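Local coordinates for protein Methylcobalamin\: coenzyme M methyltransferase (Methanosarcina mazei, PDB 4AY7) that probably transfers a methyl group from a methylated corrinoid to coenzyme M during methanogenesis, using a zinc ion held in a TIM barrel, at residues A[133-136]-A[137-140]; A[12-15]-A[16-19]; A[121-124]-A[125-129]. One frame throughout, in Å; residues are numbered along the deposited sequence.

Contact 1. Residues A[133-136]-A[137-140]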
# COMPACT_ATOMS: atom_id res chain seq x y z
N VAL A 133 -3.71 14.25 4.57
CA VAL A 133 -3.70 13.38 3.42
C VAL A 133 -4.72 13.82 2.37
O VAL A 133 -4.36 13.92 1.19
CB VAL A 133 -3.99 11.93 3.81
CG1 VAL A 133 -4.09 11.06 2.53
CG2 VAL A 133 -2.84 11.43 4.71
N LEU A 134 -5.93 14.19 2.78
CA LEU A 134 -6.92 14.62 1.79
C LEU A 134 -6.50 15.89 1.11
O LEU A 134 -6.64 16.05 -0.09
CB LEU A 134 -8.30 14.75 2.45
CG LEU A 134 -8.82 13.46 3.12
CD1 LEU A 134 -10.24 13.69 3.64
CD2 LEU A 134 -8.80 12.22 2.16
N GLU A 135 -5.97 16.82 1.85
CA GLU A 135 -5.50 18.03 1.25
C GLU A 135 -4.28 17.81 0.31
O GLU A 135 -4.17 18.47 -0.69
CB GLU A 135 -5.20 19.04 2.34
CG GLU A 135 -4.52 20.29 1.83
CD GLU A 135 -5.47 21.25 1.12
OE1 GLU A 135 -6.71 20.95 0.91
OE2 GLU A 135 -4.99 22.39 0.85
N ALA A 136 -3.39 16.89 0.66
CA ALA A 136 -2.21 16.62 -0.18
C ALA A 136 -2.61 15.99 -1.52
O ALA A 136 -2.07 16.34 -2.55
CB ALA A 136 -1.15 15.78 0.55
N ILE A 137 -3.65 15.16 -1.48
CA ILE A 137 -4.19 14.55 -2.71
C ILE A 137 -4.69 15.64 -3.62
O ILE A 137 -4.40 15.62 -4.80
CB ILE A 137 -5.33 13.56 -2.41
CG1 ILE A 137 -4.74 12.35 -1.68
CG2 ILE A 137 -6.05 13.21 -3.73
CD1 ILE A 137 -5.81 11.45 -1.00
N LYS A 138 -5.42 16.59 -3.07
CA LYS A 138 -5.92 17.72 -3.91
C LYS A 138 -4.81 18.57 -4.46
O LYS A 138 -4.86 19.02 -5.61
CB LYS A 138 -6.86 18.59 -3.09
CG LYS A 138 -8.09 17.82 -2.66
CD LYS A 138 -8.90 18.62 -1.66
CE LYS A 138 -9.49 17.72 -0.55
NZ LYS A 138 -9.42 18.52 0.70
N ILE A 139 -3.78 18.79 -3.66
CA ILE A 139 -2.61 19.55 -4.14
C ILE A 139 -1.91 18.79 -5.29
O ILE A 139 -1.51 19.40 -6.28
CB ILE A 139 -1.60 19.76 -3.06
CG1 ILE A 139 -2.20 20.67 -1.96
CG2 ILE A 139 -0.32 20.42 -3.60
CD1 ILE A 139 -1.26 20.80 -0.78
N ILE A 140 -1.70 17.49 -5.10
CA ILE A 140 -1.12 16.61 -6.18
C ILE A 140 -1.96 16.66 -7.48
O ILE A 140 -1.45 17.02 -8.52
CB ILE A 140 -0.97 15.16 -5.70
CG1 ILE A 140 0.10 15.14 -4.60
CG2 ILE A 140 -0.70 14.19 -6.89
CD1 ILE A 140 0.11 13.84 -3.79
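Lys138 folds back over Leu134 and Glu135 on helix 130-144, one of the helices packed around the TIM barrel of this methyltransferase. Its chain starts from CG set anti to its own carbonyl carbon (chi1 -63°), which sends it back toward the preceding turn. CB rests against the carbonyl oxygen of Glu135, and Lys138 CG lies 3.4 Å from Leu134 O. CD remains near that oxygen, with Glu135 OE1 a more distant neighbour. Lys138 CE returns to Leu134 O at 3.3 Å; the bends at chi3 and chi4 keep the aliphatic chain alongside that carbonyl oxygen. At the tip, Lys138 NZ forms a long salt bridge of 3.6 Å to Glu135 OE1, with the two side chains crossing at about a right angle. Leu134 O also accepts the backbone N-H of Lys138, one of four successive i to i+4 bonds; the shortest joins Ile140 N to Ala136 O at 2.8 Å and is nearly straight.

The buried side of the helix is apolar. Ala136, Ile137 and Ile140 face Leu80 on strand 78-80, Ile140 also touches Leu67 of helix 59-71, and Val133 and Ile137 meet Met199 of helix 178-202. One turn apart on that side, the delta methyl CD1 of Ile137 reaches back along the helix to sit 3.9 Å from CG1 of Val133.

Contact 2. Residues A[12-15]-A[16-19]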
# COMPACT_ATOMS: atom_id res chain seq x y z
N GLU A 12 -3.47 5.49 -27.39
CA GLU A 12 -3.66 6.78 -26.70
C GLU A 12 -4.06 6.49 -25.24
O GLU A 12 -5.05 7.03 -24.74
CB GLU A 12 -4.73 7.62 -27.39
N PHE A 13 -3.31 5.64 -24.55
CA PHE A 13 -3.44 5.55 -23.11
C PHE A 13 -2.74 6.75 -22.51
O PHE A 13 -1.81 7.28 -23.09
CB PHE A 13 -2.80 4.29 -22.57
CG PHE A 13 -3.55 3.04 -22.88
CD1 PHE A 13 -4.60 2.62 -22.06
CD2 PHE A 13 -3.21 2.27 -23.98
CE1 PHE A 13 -5.28 1.43 -22.32
CE2 PHE A 13 -3.91 1.10 -24.26
CZ PHE A 13 -4.94 0.69 -23.45
N THR A 14 -3.24 7.17 -21.34
CA THR A 14 -2.59 8.10 -20.43
C THR A 14 -2.02 7.26 -19.31
O THR A 14 -2.33 6.08 -19.19
CB THR A 14 -3.55 9.16 -19.87
OG1 THR A 14 -4.55 8.55 -19.03
CG2 THR A 14 -4.19 9.92 -20.98
N LEU A 15 -1.16 7.87 -18.50
CA LEU A 15 -0.60 7.11 -17.40
C LEU A 15 -1.73 6.58 -16.52
O LEU A 15 -1.60 5.48 -15.97
CB LEU A 15 0.35 7.93 -16.53
CG LEU A 15 1.63 8.49 -17.15
CD1 LEU A 15 2.37 9.26 -16.04
CD2 LEU A 15 2.46 7.47 -17.94
N LYS A 16 -2.79 7.38 -16.37
CA LYS A 16 -3.90 7.01 -15.54
C LYS A 16 -4.70 5.86 -16.15
O LYS A 16 -4.96 4.86 -15.47
CB LYS A 16 -4.85 8.21 -15.19
CG LYS A 16 -6.18 7.81 -14.53
CD LYS A 16 -6.97 8.95 -13.93
CE LYS A 16 -7.83 9.80 -14.85
NZ LYS A 16 -8.31 11.05 -14.06
N THR A 17 -5.08 6.00 -17.42
CA THR A 17 -5.92 4.98 -18.11
C THR A 17 -5.18 3.65 -18.24
O THR A 17 -5.80 2.59 -18.10
CB THR A 17 -6.52 5.39 -19.45
OG1 THR A 17 -5.49 5.69 -20.34
CG2 THR A 17 -7.55 6.54 -19.41
N ARG A 18 -3.87 3.71 -18.45
CA ARG A 18 -3.06 2.49 -18.56
C ARG A 18 -3.04 1.79 -17.22
O ARG A 18 -3.11 0.55 -17.17
CB ARG A 18 -1.65 2.79 -19.00
CG ARG A 18 -0.77 1.58 -19.18
CD ARG A 18 0.63 1.93 -19.61
NE ARG A 18 0.67 2.56 -20.94
CZ ARG A 18 1.03 3.82 -21.20
NH1 ARG A 18 1.38 4.65 -20.25
NH2 ARG A 18 1.04 4.26 -22.45
N LEU A 19 -2.81 2.55 -16.12
CA LEU A 19 -2.72 1.90 -14.81
C LEU A 19 -4.00 1.16 -14.47
O LEU A 19 -3.98 0.03 -13.99
CB LEU A 19 -2.29 2.85 -13.65
CG LEU A 19 -2.12 2.20 -12.26
CD1 LEU A 19 -1.13 1.03 -12.30
CD2 LEU A 19 -1.76 3.26 -11.18
O HOH W 1 -6.86 6.94 -22.31
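Thr14 and Thr17 satisfy each other in a reciprocal capping box at the start of helix 15-24. Thr17 N donates to Thr14 OG1 over 3.1 Å, almost straight at 170°, and Thr14 N donates to Thr17 OG1 over 2.9 Å. Both hydroxyls lie between their own backbone N and carbonyl carbon (chi1 66° for Thr14, 61° for Thr17), the rotamer that turns each toward the other residue's amide. Thr17 OG1 has a second partner in a water at 2.7 Å, which in turn donates to Glu12 O and so ties the entering chain to the cap.

Behind the box the first regular helical bond runs from Arg18 N to Thr14 O. The next, from Leu19 N to Leu15 O, is longer at 3.2 Å, its donor standing above the carbonyl plane. CD1 of Phe13 brings its ring edge to Thr17 OG1, while CB of Phe13 lies over one face of the Arg18 guanidinium, 3.8 Å from Arg18 NH2. Leu15 CD2 meets that guanidinium at its edge. The charged ends have partners elsewhere: Arg18 NE forms a salt bridge with Asp29, and Lys16 NZ hydrogen-bonds to Pro146 O. Thr17 N belongs to the first helical turn, where no earlier carbonyl of the helix can serve it, and the Thr14 hydroxyl stands in for one.

Contact 3. Residues A[121-124]-A[125-129]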
# COMPACT_ATOMS: atom_id res chain seq x y z
N PRO A 121 -15.68 6.94 15.27
CA PRO A 121 -16.15 8.28 15.59
C PRO A 121 -16.87 8.99 14.43
O PRO A 121 -16.51 8.79 13.28
CB PRO A 121 -14.88 9.02 16.08
CG PRO A 121 -13.70 8.13 15.74
CD PRO A 121 -14.22 6.89 15.06
N ALA A 122 -17.94 9.73 14.74
CA ALA A 122 -18.78 10.30 13.73
C ALA A 122 -17.98 11.28 12.92
O ALA A 122 -18.27 11.50 11.72
CB ALA A 122 -20.01 10.97 14.32
N ASP A 123 -16.93 11.83 13.50
CA ASP A 123 -16.16 12.81 12.81
C ASP A 123 -14.75 12.32 12.43
O ASP A 123 -13.81 13.14 12.37
CB ASP A 123 -16.05 14.07 13.66
CG ASP A 123 -15.29 13.82 14.96
OD1 ASP A 123 -15.14 12.63 15.39
OD2 ASP A 123 -14.85 14.80 15.57
N LEU A 124 -14.65 11.01 12.22
CA LEU A 124 -13.38 10.35 11.85
C LEU A 124 -12.56 11.20 10.87
O LEU A 124 -11.38 11.43 11.06
CB LEU A 124 -13.68 9.03 11.16
CG LEU A 124 -12.43 8.21 10.82
CD1 LEU A 124 -11.66 7.87 12.06
CD2 LEU A 124 -12.86 6.97 10.05
N LEU A 125 -13.21 11.71 9.83
CA LEU A 125 -12.46 12.37 8.75
C LEU A 125 -11.80 13.72 9.11
O LEU A 125 -10.94 14.23 8.40
CB LEU A 125 -13.34 12.47 7.50
CG LEU A 125 -13.75 11.15 6.79
CD1 LEU A 125 -14.57 11.51 5.55
CD2 LEU A 125 -12.60 10.16 6.37
N GLN A 126 -12.20 14.28 10.21
CA GLN A 126 -11.57 15.50 10.72
C GLN A 126 -10.48 15.23 11.73
O GLN A 126 -9.76 16.17 12.12
CB GLN A 126 -12.61 16.45 11.32
CG GLN A 126 -13.56 17.08 10.32
CD GLN A 126 -15.00 16.80 10.72
OE1 GLN A 126 -15.74 17.70 11.17
NE2 GLN A 126 -15.37 15.52 10.65
N ARG A 127 -10.34 13.98 12.13
CA ARG A 127 -9.39 13.57 13.15
C ARG A 127 -7.99 13.24 12.68
O ARG A 127 -7.78 12.82 11.56
CB ARG A 127 -9.94 12.37 13.91
CG ARG A 127 -11.18 12.73 14.70
CD ARG A 127 -11.58 11.60 15.64
NE ARG A 127 -12.78 12.02 16.40
CZ ARG A 127 -13.03 11.69 17.66
NH1 ARG A 127 -12.18 10.89 18.31
NH2 ARG A 127 -14.15 12.15 18.27
N GLY A 128 -7.01 13.51 13.55
CA GLY A 128 -5.62 13.14 13.25
C GLY A 128 -5.14 13.88 12.03
O GLY A 128 -5.42 15.06 11.86
N ARG A 129 -4.45 13.14 11.16
CA ARG A 129 -3.85 13.68 9.95
C ARG A 129 -4.65 13.30 8.70
O ARG A 129 -4.20 13.55 7.58
CB ARG A 129 -2.41 13.24 9.91
CG ARG A 129 -1.55 13.79 11.00
CD ARG A 129 -0.15 13.20 10.93
NE ARG A 129 -0.09 11.80 11.39
CZ ARG A 129 0.42 10.81 10.70
NH1 ARG A 129 0.96 11.03 9.52
NH2 ARG A 129 0.40 9.59 11.22
O HOH W 2 -16.03 11.71 9.37
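A salt-bridged turn at the surface joins Asp123 to Arg127 in the loop between strand 105-108 and helix 130-144. Asp123 OD1 accepts from Arg127 NE over 2.6 Å and, weakly, from Arg127 NH2 over 3.1 Å, so one oxygen takes both donors. NE comes from above the carboxylate plane rather than within it, and the two flat groups stand 78° apart. Arg127 reaches this position with a chain extended from CG to NE. Pro121 supplies the second support: Pro121 CB sits over the centre of one guanidinium face, 3.6 Å from Arg127 CZ, while the carboxylate carbon lies at the guanidinium edge. Asp123 meets the arginine because its CG occupies the position between backbone N and carbonyl carbon (chi1 64°). With an alanine here in place of Asp123 the carboxylate is gone, and the Arg127 guanidinium would probably lose its charge partner and be free to swing off the proline.

Backbone bonds shape the same turn. A type I beta turn runs from Pro121 to Leu124 and leads into a short 3-10 segment; Gln126 N donates to Asp123 O at 2.9 Å and, just after it, Arg127 N to Leu124 O at 3.0 Å, both i to i+3. A water accepts from Leu125 N and donates to Ala122 O, bridging the bend. On the inner side Leu124 packs against Leu87 and Ala90 of helix 86-90 and Ala191 of helix 178-202, while Leu125 meets Ile194 and Ala198 of helix 178-202, and both leucines touch Ile130 at the start of helix 130-144.

In the fold
Along the chain the order is contact 2, contact 3, contact 1, all in one TIM-barrel domain of the uroporphyrinogen decarboxylase type. Contact 3 runs directly into contact 1: residues 121-129 lead into helix 130-144, and the centres of contacts 1 and 3 lie about 16 Å apart on the same side of the chain's centre. Both pack against helix 178-202, which thus spans the entry to helix 130-144 and its first turns. Contact 2 is separate, at the start of helix 15-24, its centre about 21 Å from that of contact 1 and about 33 Å from that of contact 3. Contacts 3 and 1 thus make one continuous turn and outer helix, laid against helix 178-202 and, through contact 1, strand 78-80.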